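PDB 4WED: ABC transporter, periplasmic solute-binding protein from Rhizobium meliloti, which probably binds a peptide, nickel or a similar solute in the periplasm for uptake by an ABC transporter. Local coordinates for residues G107-A112 against V143-I148; K116-R121 against T169-P174; P290-A295 against E347-T352; L364-V369 against V392-V397. One frame throughout, in Å; residues are numbered along the deposited sequence.

Contact 1. Residues G107-A112 against V143-I148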
# COMPACT_ATOMS: atom_id res chain seq x y z
N GLY A 107 -4.88 5.10 -32.52
CA GLY A 107 -4.93 4.11 -33.62
C GLY A 107 -3.62 3.44 -34.04
O GLY A 107 -3.63 2.57 -34.93
N THR A 108 -2.49 3.81 -33.44
CA THR A 108 -1.22 3.15 -33.77
C THR A 108 -1.16 1.82 -33.03
O THR A 108 -1.84 1.62 -32.02
CB THR A 108 0.03 4.02 -33.49
OG1 THR A 108 0.12 4.36 -32.11
CG2 THR A 108 -0.00 5.30 -34.27
N LYS A 109 -0.35 0.92 -33.56
CA LYS A 109 -0.38 -0.50 -33.18
C LYS A 109 0.48 -0.76 -31.95
O LYS A 109 1.60 -0.26 -31.83
CB LYS A 109 0.13 -1.31 -34.38
CG LYS A 109 0.21 -2.82 -34.23
CD LYS A 109 0.40 -3.47 -35.61
CE LYS A 109 1.83 -3.38 -36.14
NZ LYS A 109 2.67 -4.54 -35.71
N PHE A 110 -0.01 -1.57 -31.03
CA PHE A 110 0.85 -1.99 -29.91
C PHE A 110 1.59 -3.26 -30.28
O PHE A 110 0.98 -4.23 -30.67
CB PHE A 110 0.05 -2.19 -28.64
CG PHE A 110 0.88 -2.67 -27.48
CD1 PHE A 110 1.73 -1.80 -26.83
CD2 PHE A 110 0.80 -4.00 -27.06
CE1 PHE A 110 2.49 -2.22 -25.76
CE2 PHE A 110 1.57 -4.43 -26.00
CZ PHE A 110 2.43 -3.54 -25.35
N ASP A 111 2.91 -3.23 -30.18
CA ASP A 111 3.78 -4.36 -30.56
C ASP A 111 5.17 -4.25 -29.86
O ASP A 111 5.46 -3.30 -29.12
CB ASP A 111 3.88 -4.50 -32.12
CG ASP A 111 4.57 -3.31 -32.81
OD1 ASP A 111 5.03 -2.40 -32.10
OD2 ASP A 111 4.68 -3.28 -34.06
N ALA A 112 6.02 -5.23 -30.07
CA ALA A 112 7.37 -5.21 -29.48
C ALA A 112 8.14 -3.87 -29.60
O ALA A 112 8.64 -3.33 -28.61
CB ALA A 112 8.20 -6.33 -30.04
N VAL A 143 12.45 -9.84 -30.24
CA VAL A 143 12.57 -11.14 -30.87
C VAL A 143 11.61 -11.17 -32.03
O VAL A 143 12.01 -11.46 -33.15
CB VAL A 143 12.28 -12.30 -29.89
CG1 VAL A 143 12.14 -13.64 -30.61
CG2 VAL A 143 13.39 -12.38 -28.84
N ASP A 144 10.34 -10.86 -31.78
CA ASP A 144 9.42 -10.63 -32.88
C ASP A 144 8.41 -9.50 -32.52
O ASP A 144 8.57 -8.82 -31.49
CB ASP A 144 8.77 -11.97 -33.31
CG ASP A 144 7.70 -12.44 -32.34
OD1 ASP A 144 7.44 -11.75 -31.33
OD2 ASP A 144 7.10 -13.51 -32.60
N ASP A 145 7.42 -9.28 -33.39
CA ASP A 145 6.35 -8.31 -33.11
C ASP A 145 5.65 -8.53 -31.78
O ASP A 145 5.10 -7.59 -31.23
CB ASP A 145 5.30 -8.32 -34.23
CG ASP A 145 5.80 -7.64 -35.50
OD1 ASP A 145 7.02 -7.42 -35.61
OD2 ASP A 145 4.96 -7.32 -36.37
N TYR A 146 5.65 -9.75 -31.25
CA TYR A 146 4.97 -9.99 -29.98
C TYR A 146 5.81 -10.63 -28.91
O TYR A 146 5.27 -10.98 -27.86
CB TYR A 146 3.63 -10.71 -30.24
CG TYR A 146 2.83 -9.91 -31.22
CD1 TYR A 146 2.09 -8.82 -30.80
CD2 TYR A 146 2.93 -10.14 -32.59
CE1 TYR A 146 1.42 -8.02 -31.70
CE2 TYR A 146 2.25 -9.35 -33.51
CZ TYR A 146 1.50 -8.29 -33.06
OH TYR A 146 0.81 -7.49 -33.92
N HIS A 147 7.13 -10.72 -29.10
CA HIS A 147 7.99 -11.32 -28.07
C HIS A 147 9.17 -10.44 -27.75
O HIS A 147 9.93 -10.04 -28.64
CB HIS A 147 8.43 -12.74 -28.44
CG HIS A 147 7.28 -13.69 -28.53
ND1 HIS A 147 6.45 -13.75 -29.62
CD2 HIS A 147 6.78 -14.57 -27.63
CE1 HIS A 147 5.49 -14.64 -29.41
NE2 HIS A 147 5.67 -15.15 -28.20
N ILE A 148 9.30 -10.09 -26.48
CA ILE A 148 10.44 -9.35 -25.97
C ILE A 148 11.07 -10.07 -24.78
O ILE A 148 10.35 -10.62 -23.91
CB ILE A 148 10.06 -7.91 -25.50
CG1 ILE A 148 9.53 -7.08 -26.67
CG2 ILE A 148 11.29 -7.20 -24.95
CD1 ILE A 148 9.55 -5.57 -26.43
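A112 approaches D145 to 4.9 Å between their CA atoms, where the loop 107-112 enters helix 112-122 beside the turn joining strands 137-144 and 147-152. This turn connects a beta hairpin and combines a classic beta bulge, with V143 and D144 set opposite the single residue H147, and an Asx turn in which D144 OD1 accepts from the backbone N of Y146. The A112 N-H donates to D145 O over 2.8 Å, well aligned at 163° but arriving from above the carbonyl plane. D111 holds the N-cap position, its OD1 bound to the backbone N of A114. D111 OD2 makes a salt bridge with K109 NZ at 2.9 Å, for which the lysine chain bends at chi3 and chi4. NZ also forms a long ion pair, 3.7 Å, with D145 OD2, bridging two acids that would otherwise probably repel. The Y146 ring comes obliquely to the loop, its CE1 4.0 Å from F110 O. On the buried side the A112 methyl packs against I148 CG1 at 3.7 Å. Within the turn, Y146 N and H147 ND1 grip D144 OD1 from opposite faces of its carboxylate plane; H147 ND1 lies 2.8 Å from this oxygen, which sits nearly in the plane of the imidazole.

Contact 2. Residues K116-R121 against T169-P174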
# COMPACT_ATOMS: atom_id res chain seq x y z
N LYS A 116 9.42 -1.70 -26.50
CA LYS A 116 10.83 -1.30 -26.32
C LYS A 116 10.97 0.20 -26.17
O LYS A 116 11.71 0.68 -25.32
CB LYS A 116 11.67 -1.78 -27.52
CG LYS A 116 13.14 -1.37 -27.60
CD LYS A 116 13.79 -1.97 -28.86
CE LYS A 116 15.33 -1.98 -28.84
NZ LYS A 116 15.98 -3.06 -29.68
N TRP A 117 10.29 0.94 -27.05
CA TRP A 117 10.43 2.39 -27.13
C TRP A 117 10.03 3.05 -25.82
O TRP A 117 10.66 3.98 -25.37
CB TRP A 117 9.56 2.92 -28.27
CG TRP A 117 9.55 4.44 -28.45
CD1 TRP A 117 10.41 5.17 -29.21
CD2 TRP A 117 8.61 5.39 -27.88
NE1 TRP A 117 10.09 6.50 -29.13
CE2 TRP A 117 8.99 6.67 -28.34
CE3 TRP A 117 7.49 5.28 -27.04
CZ2 TRP A 117 8.30 7.84 -27.99
CZ3 TRP A 117 6.80 6.43 -26.68
CH2 TRP A 117 7.21 7.71 -27.17
N ASN A 118 8.98 2.53 -25.21
CA ASN A 118 8.53 2.96 -23.87
C ASN A 118 9.47 2.56 -22.77
O ASN A 118 9.88 3.38 -21.96
CB ASN A 118 7.17 2.34 -23.54
CG ASN A 118 6.02 3.18 -24.04
OD1 ASN A 118 5.69 4.20 -23.44
ND2 ASN A 118 5.40 2.76 -25.13
N LEU A 119 9.80 1.28 -22.74
CA LEU A 119 10.70 0.77 -21.75
C LEU A 119 12.02 1.49 -21.78
O LEU A 119 12.58 1.81 -20.75
CB LEU A 119 10.89 -0.70 -22.03
CG LEU A 119 9.65 -1.49 -21.61
CD1 LEU A 119 9.91 -2.95 -21.87
CD2 LEU A 119 9.24 -1.28 -20.15
N GLU A 120 12.50 1.76 -22.98
CA GLU A 120 13.74 2.53 -23.14
C GLU A 120 13.62 3.98 -22.63
O GLU A 120 14.63 4.63 -22.39
CB GLU A 120 14.18 2.53 -24.60
CG GLU A 120 14.83 1.23 -25.04
CD GLU A 120 15.22 1.28 -26.51
OE1 GLU A 120 14.77 2.23 -27.22
OE2 GLU A 120 15.97 0.38 -26.96
N ARG A 121 12.40 4.48 -22.50
CA ARG A 121 12.20 5.81 -22.00
C ARG A 121 12.44 5.92 -20.50
O ARG A 121 12.73 7.00 -20.01
CB ARG A 121 10.79 6.32 -22.32
CG ARG A 121 10.66 6.88 -23.72
CD ARG A 121 9.20 7.03 -24.14
NE ARG A 121 8.84 8.38 -24.56
CZ ARG A 121 8.71 9.42 -23.74
NH1 ARG A 121 8.95 9.31 -22.44
NH2 ARG A 121 8.35 10.59 -24.21
N THR A 169 5.88 2.47 -15.39
CA THR A 169 5.88 1.24 -16.16
C THR A 169 4.84 1.08 -17.26
O THR A 169 4.61 -0.05 -17.70
CB THR A 169 5.66 0.10 -15.17
OG1 THR A 169 4.56 0.44 -14.31
CG2 THR A 169 6.89 -0.05 -14.36
N ARG A 170 4.21 2.16 -17.70
CA ARG A 170 3.08 2.00 -18.61
C ARG A 170 3.35 2.61 -19.95
O ARG A 170 4.36 3.27 -20.11
CB ARG A 170 1.80 2.49 -17.96
CG ARG A 170 1.62 1.85 -16.59
CD ARG A 170 0.19 1.91 -16.10
NE ARG A 170 0.04 1.17 -14.87
CZ ARG A 170 -1.14 0.97 -14.27
NH1 ARG A 170 -2.27 1.48 -14.80
NH2 ARG A 170 -1.21 0.27 -13.14
N PHE A 171 2.43 2.39 -20.89
CA PHE A 171 2.66 2.51 -22.33
C PHE A 171 1.93 3.64 -23.08
O PHE A 171 0.67 3.71 -23.16
CB PHE A 171 2.41 1.14 -22.96
CG PHE A 171 3.38 0.11 -22.44
CD1 PHE A 171 3.11 -0.56 -21.25
CD2 PHE A 171 4.60 -0.12 -23.09
CE1 PHE A 171 4.01 -1.48 -20.74
CE2 PHE A 171 5.51 -1.04 -22.57
CZ PHE A 171 5.22 -1.71 -21.38
N LEU A 172 2.76 4.54 -23.64
CA LEU A 172 2.33 5.77 -24.28
C LEU A 172 2.58 5.64 -25.75
O LEU A 172 3.66 5.23 -26.14
CB LEU A 172 3.16 6.94 -23.74
CG LEU A 172 3.10 8.30 -24.46
CD1 LEU A 172 1.75 9.00 -24.24
CD2 LEU A 172 4.22 9.19 -23.95
N SER A 173 1.63 6.04 -26.57
CA SER A 173 1.80 5.93 -28.02
C SER A 173 3.07 6.63 -28.50
O SER A 173 3.23 7.82 -28.34
CB SER A 173 0.59 6.50 -28.74
OG SER A 173 0.85 6.71 -30.11
N PRO A 174 3.99 5.88 -29.12
CA PRO A 174 5.18 6.50 -29.75
C PRO A 174 4.93 7.62 -30.77
O PRO A 174 5.82 8.46 -30.94
CB PRO A 174 5.85 5.35 -30.46
CG PRO A 174 5.32 4.13 -29.82
CD PRO A 174 3.95 4.43 -29.32
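F171, following R170, whose guanidinium bonds Y165 O and D62, a ligand of the bound sodium ion, meets N118 where the loop 169-174 runs past the helix segment 116-121, the CA atoms of F171 and N118 being 6.1 Å apart. The F171 ring reaches N118 with its CD2, 3.6 Å from N118 CB, and the asparagine amide is turned 68° from the ring plane. L119 CD2 comes to the same ring more loosely, near CZ. At L172 the contact becomes polar. The N118 carboxamide fastens both backbone groups of this one residue: L172 N donates to N118 OD1 at 3.0 Å and 173°, and N118 ND2 returns a bond to L172 O at 3.2 Å, with the acceptor close to the amide plane. N118 thereby ties the loop between helix 159-162 and strand 192-197 to helix 112-122, within the solute-binding fold of family 5. Because ND2 also donates to A114 O one turn back, the amide is fixed in its rotation. L172 CD2 lies over a face of the R121 guanidinium. After S173, whose OG bonds T108, comes P174, laid on the W117 indole in a CH-pi contact: P174 CA stands 3.5 Å from the centroid of the six-membered ring. W117, its chi1 of 178° carrying the indole away from the backbone N, is covered on one face by P174 and on the opposite face by R121 CD.

Contact 3. Residues P290-A295 against E347-T352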
# COMPACT_ATOMS: atom_id res chain seq x y z
N PRO A 290 11.49 -11.05 26.07
CA PRO A 290 10.37 -11.26 25.16
C PRO A 290 9.02 -11.55 25.78
O PRO A 290 8.00 -11.34 25.11
CB PRO A 290 10.82 -12.47 24.33
CG PRO A 290 11.91 -13.09 25.12
CD PRO A 290 12.62 -11.93 25.74
N GLN A 291 9.01 -12.04 27.02
CA GLN A 291 7.77 -12.24 27.78
C GLN A 291 7.10 -10.90 28.06
O GLN A 291 5.86 -10.79 28.10
CB GLN A 291 8.03 -12.90 29.15
CG GLN A 291 8.68 -14.29 29.17
CD GLN A 291 8.73 -14.84 30.60
OE1 GLN A 291 9.80 -14.91 31.23
NE2 GLN A 291 7.56 -15.19 31.14
N VAL A 292 7.94 -9.89 28.26
CA VAL A 292 7.46 -8.53 28.52
C VAL A 292 6.90 -7.95 27.25
O VAL A 292 5.82 -7.38 27.24
CB VAL A 292 8.57 -7.64 29.09
CG1 VAL A 292 8.17 -6.16 29.12
CG2 VAL A 292 8.95 -8.15 30.48
N ARG A 293 7.60 -8.13 26.15
CA ARG A 293 7.06 -7.73 24.86
C ARG A 293 5.67 -8.36 24.58
O ARG A 293 4.72 -7.68 24.16
CB ARG A 293 8.04 -8.11 23.79
CG ARG A 293 9.28 -7.27 23.81
CD ARG A 293 10.09 -7.52 22.53
NE ARG A 293 11.39 -8.08 22.89
CZ ARG A 293 11.90 -9.20 22.47
NH1 ARG A 293 11.30 -9.96 21.58
NH2 ARG A 293 13.09 -9.55 22.94
N LYS A 294 5.56 -9.65 24.81
CA LYS A 294 4.32 -10.35 24.58
C LYS A 294 3.23 -9.77 25.45
O LYS A 294 2.10 -9.56 25.00
CB LYS A 294 4.54 -11.82 24.95
CG LYS A 294 3.42 -12.78 24.60
CD LYS A 294 3.90 -14.21 24.78
CE LYS A 294 2.76 -15.18 24.64
NZ LYS A 294 3.15 -16.55 25.13
N ALA A 295 3.56 -9.52 26.71
CA ALA A 295 2.58 -9.01 27.63
C ALA A 295 2.10 -7.67 27.14
O ALA A 295 0.90 -7.41 27.12
CB ALA A 295 3.15 -8.90 29.05
N GLU A 347 4.57 -11.30 35.89
CA GLU A 347 4.94 -11.94 37.15
C GLU A 347 5.99 -13.06 36.98
O GLU A 347 6.98 -13.10 37.70
CB GLU A 347 3.70 -12.47 37.89
CG GLU A 347 3.83 -12.39 39.41
CD GLU A 347 2.59 -11.82 40.10
OE1 GLU A 347 1.75 -12.68 40.51
OE2 GLU A 347 2.44 -10.56 40.23
N LYS A 348 5.78 -13.96 36.04
CA LYS A 348 6.80 -14.97 35.73
C LYS A 348 8.16 -14.28 35.42
O LYS A 348 9.20 -14.73 35.86
CB LYS A 348 6.36 -15.84 34.55
CG LYS A 348 5.19 -16.78 34.84
CD LYS A 348 4.58 -17.35 33.56
CE LYS A 348 3.19 -17.94 33.79
NZ LYS A 348 2.35 -17.90 32.55
N ALA A 349 8.12 -13.16 34.69
CA ALA A 349 9.35 -12.42 34.36
C ALA A 349 9.91 -11.66 35.56
O ALA A 349 10.95 -11.07 35.43
CB ALA A 349 9.12 -11.46 33.22
N GLY A 350 9.21 -11.66 36.69
CA GLY A 350 9.67 -10.99 37.91
C GLY A 350 9.25 -9.54 38.09
O GLY A 350 9.85 -8.85 38.89
N TRP A 351 8.26 -9.06 37.34
CA TRP A 351 7.68 -7.75 37.60
C TRP A 351 6.45 -7.93 38.47
O TRP A 351 5.45 -8.51 38.05
CB TRP A 351 7.35 -7.04 36.30
CG TRP A 351 8.60 -6.80 35.50
CD1 TRP A 351 9.16 -7.65 34.62
CD2 TRP A 351 9.47 -5.65 35.57
NE1 TRP A 351 10.31 -7.13 34.12
CE2 TRP A 351 10.53 -5.89 34.67
CE3 TRP A 351 9.44 -4.44 36.30
CZ2 TRP A 351 11.56 -4.97 34.46
CZ3 TRP A 351 10.47 -3.53 36.11
CH2 TRP A 351 11.53 -3.81 35.19
N THR A 352 6.56 -7.51 39.73
CA THR A 352 5.44 -7.61 40.65
C THR A 352 5.14 -6.26 41.29
O THR A 352 6.03 -5.42 41.47
CB THR A 352 5.72 -8.60 41.75
OG1 THR A 352 6.92 -8.20 42.42
CG2 THR A 352 5.88 -9.98 41.18
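Q291 leans from the first turn of helix 290-299 toward K348 and A349, at the end of helix 339-348. Its CB points at that helix end, and CG lies anti to the carbonyl carbon (chi1 -60°); beyond CG the chain is extended, so that CG and CD serve as a spacer and the carboxamide does the touching. There the two branches part. OE1 settles beside A349, 4.0 Å from A349 CB and as far from A349 CA, while NE2 comes to 3.7 Å from K348 CB. The lysine meets the amide with the root of its side chain, crossing it at about a right angle, and then carries its ammonium group away. These are van der Waals contacts of a polar group with aliphatic carbon. One residue on, V292 supplies the apolar half: its CG2 lies 4.3 Å from A349 CB and 4.0 Å from W351 NE1, beside the pyrrole part of the indole. Between A349 and W351 the helix ends at G350 in a Schellman motif, where positive phi (90°) suits glycine and G350 N is bonded back to E347 O. This turn brings the W351 indole against the same valine. The contact thus joins the start of helix 290-299 to the C-terminal end of helix 339-348. One turn back in helix 339-348, L346 packs on V292 and A295 and L345 touches Q291, while P286, in the loop before helix 290-299, lies against W351.

Contact 4. Residues L364-V369 against V392-V397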
# COMPACT_ATOMS: atom_id res chain seq x y z
N LEU A 364 8.02 -0.48 36.14
CA LEU A 364 8.04 -0.88 34.73
C LEU A 364 7.46 0.30 33.94
O LEU A 364 6.25 0.41 33.76
CB LEU A 364 7.24 -2.16 34.56
CG LEU A 364 7.24 -2.83 33.17
CD1 LEU A 364 8.51 -2.67 32.35
CD2 LEU A 364 6.89 -4.31 33.32
N THR A 365 8.35 1.20 33.55
CA THR A 365 7.99 2.45 32.91
C THR A 365 8.48 2.39 31.48
O THR A 365 9.65 2.09 31.25
CB THR A 365 8.67 3.62 33.61
OG1 THR A 365 8.15 3.68 34.94
CG2 THR A 365 8.33 4.91 32.94
N LEU A 366 7.58 2.63 30.53
CA LEU A 366 7.94 2.69 29.10
C LEU A 366 7.45 3.97 28.49
O LEU A 366 6.38 4.47 28.83
CB LEU A 366 7.33 1.51 28.38
CG LEU A 366 7.96 0.19 28.80
CD1 LEU A 366 7.07 -0.97 28.39
CD2 LEU A 366 9.38 0.03 28.24
N GLU A 367 8.25 4.53 27.59
CA GLU A 367 7.95 5.78 26.93
C GLU A 367 7.46 5.55 25.52
O GLU A 367 8.19 5.11 24.66
CB GLU A 367 9.15 6.72 26.94
CG GLU A 367 8.81 8.09 26.38
CD GLU A 367 10.01 8.98 26.10
OE1 GLU A 367 10.68 8.78 25.07
OE2 GLU A 367 10.27 9.90 26.91
N LEU A 368 6.20 5.86 25.28
CA LEU A 368 5.63 5.83 23.96
C LEU A 368 5.76 7.21 23.30
O LEU A 368 5.16 8.21 23.75
CB LEU A 368 4.17 5.41 24.06
CG LEU A 368 3.39 5.40 22.74
CD1 LEU A 368 4.17 4.79 21.58
CD2 LEU A 368 2.08 4.66 22.97
N VAL A 369 6.56 7.27 22.24
CA VAL A 369 6.78 8.49 21.51
C VAL A 369 5.80 8.54 20.36
O VAL A 369 5.64 7.56 19.64
CB VAL A 369 8.24 8.65 21.04
CG1 VAL A 369 8.44 10.00 20.34
CG2 VAL A 369 9.19 8.55 22.22
N VAL A 392 -2.52 -3.78 33.44
CA VAL A 392 -1.60 -4.92 33.63
C VAL A 392 -0.37 -4.59 34.46
O VAL A 392 0.46 -5.47 34.71
CB VAL A 392 -1.12 -5.52 32.30
CG1 VAL A 392 -2.31 -5.94 31.48
CG2 VAL A 392 -0.24 -4.55 31.49
N GLY A 393 -0.25 -3.33 34.88
CA GLY A 393 0.82 -2.87 35.77
C GLY A 393 1.99 -2.16 35.09
O GLY A 393 3.04 -2.00 35.69
N ILE A 394 1.82 -1.75 33.84
CA ILE A 394 2.86 -1.01 33.14
C ILE A 394 2.51 0.46 33.15
O ILE A 394 1.37 0.82 32.89
CB ILE A 394 2.97 -1.50 31.68
CG1 ILE A 394 3.73 -2.84 31.67
CG2 ILE A 394 3.66 -0.44 30.82
CD1 ILE A 394 3.35 -3.78 30.57
N ASP A 395 3.51 1.30 33.44
CA ASP A 395 3.37 2.76 33.52
C ASP A 395 3.81 3.39 32.19
O ASP A 395 5.00 3.58 31.92
CB ASP A 395 4.20 3.32 34.70
CG ASP A 395 4.19 4.87 34.78
OD1 ASP A 395 3.15 5.51 34.54
OD2 ASP A 395 5.25 5.45 35.10
N LEU A 396 2.84 3.69 31.34
CA LEU A 396 3.15 4.20 30.02
C LEU A 396 3.22 5.75 30.05
O LEU A 396 2.23 6.45 30.30
CB LEU A 396 2.12 3.71 29.00
CG LEU A 396 2.51 3.89 27.52
CD1 LEU A 396 3.21 2.67 26.93
CD2 LEU A 396 1.32 4.19 26.65
N VAL A 397 4.41 6.28 29.83
CA VAL A 397 4.53 7.71 29.65
C VAL A 397 4.49 8.07 28.14
O VAL A 397 5.18 7.44 27.30
CB VAL A 397 5.79 8.32 30.38
CG1 VAL A 397 5.91 7.79 31.81
CG2 VAL A 397 7.07 8.05 29.63
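T365 and D395 stand side by side and point the same way, to the face of the sheet that also carries E367 and V397. The threonine OG1 gives D395 OD2 only a weak hydrogen bond, 3.4 Å long, and its methyl CG2 rests near V397 CG1. V397 CG2 is turned into the space between its own N and carbonyl carbon, which lays this methyl 3.7 Å from E367 CB, the two side chains crossing at a slant. The carboxylate of E367 looks elsewhere, to a salt bridge with R399. L366 and L396 point to the other face, where both touch L417 and L396 packs on I385 of helix 378-392: L396 CD2 meets L368 CD2 at 3.8 Å, and the tip of L366 lies more loosely near I394 CG2. At the start of the pair, L364 CG packs on I394 CG1, also at 3.8 Å, with L346 of helix 339-348 touching both residues. Strands 362-370 and 395-400 are the two parallel strands of a beta-alpha-beta crossover whose helix is 378-392; the axes of segments 365-369 and 395-397 are 32° apart. The ladder between them follows the parallel pattern, each bonded residue of one strand reaching two of the other. D395 N donates to L364 O at 2.9 Å and D395 O accepts from L366 N; L366 O then takes V397 N, and V397 O takes L368 N at 2.8 Å. The helix ends in a Schellman motif at G393, whose positive phi (100°) lets the chain turn into the second strand.

In the fold
The four contacts form two touching pairs on opposite sides of the chain's centre, contacts 2 and 4 about 54 Å apart between centres. Contacts 1 and 2 share helix 112-122: its first turn meets the hairpin in the partly exposed, charge-rich contact 1, while the next turns carry the buried contact 2, built on an amide and aromatic rings. They adjoin at T108-S173 and F110-F171. Contacts 3 and 4, both mainly buried, meet where W351 packs on L364; helix 339-348, whose end forms one side of contact 3, also packs on L364 and I394. Contact 3 is a small van der Waals contact, part amide and part apolar; contact 4, the largest by buried area, rests on backbone bonds within a sheet.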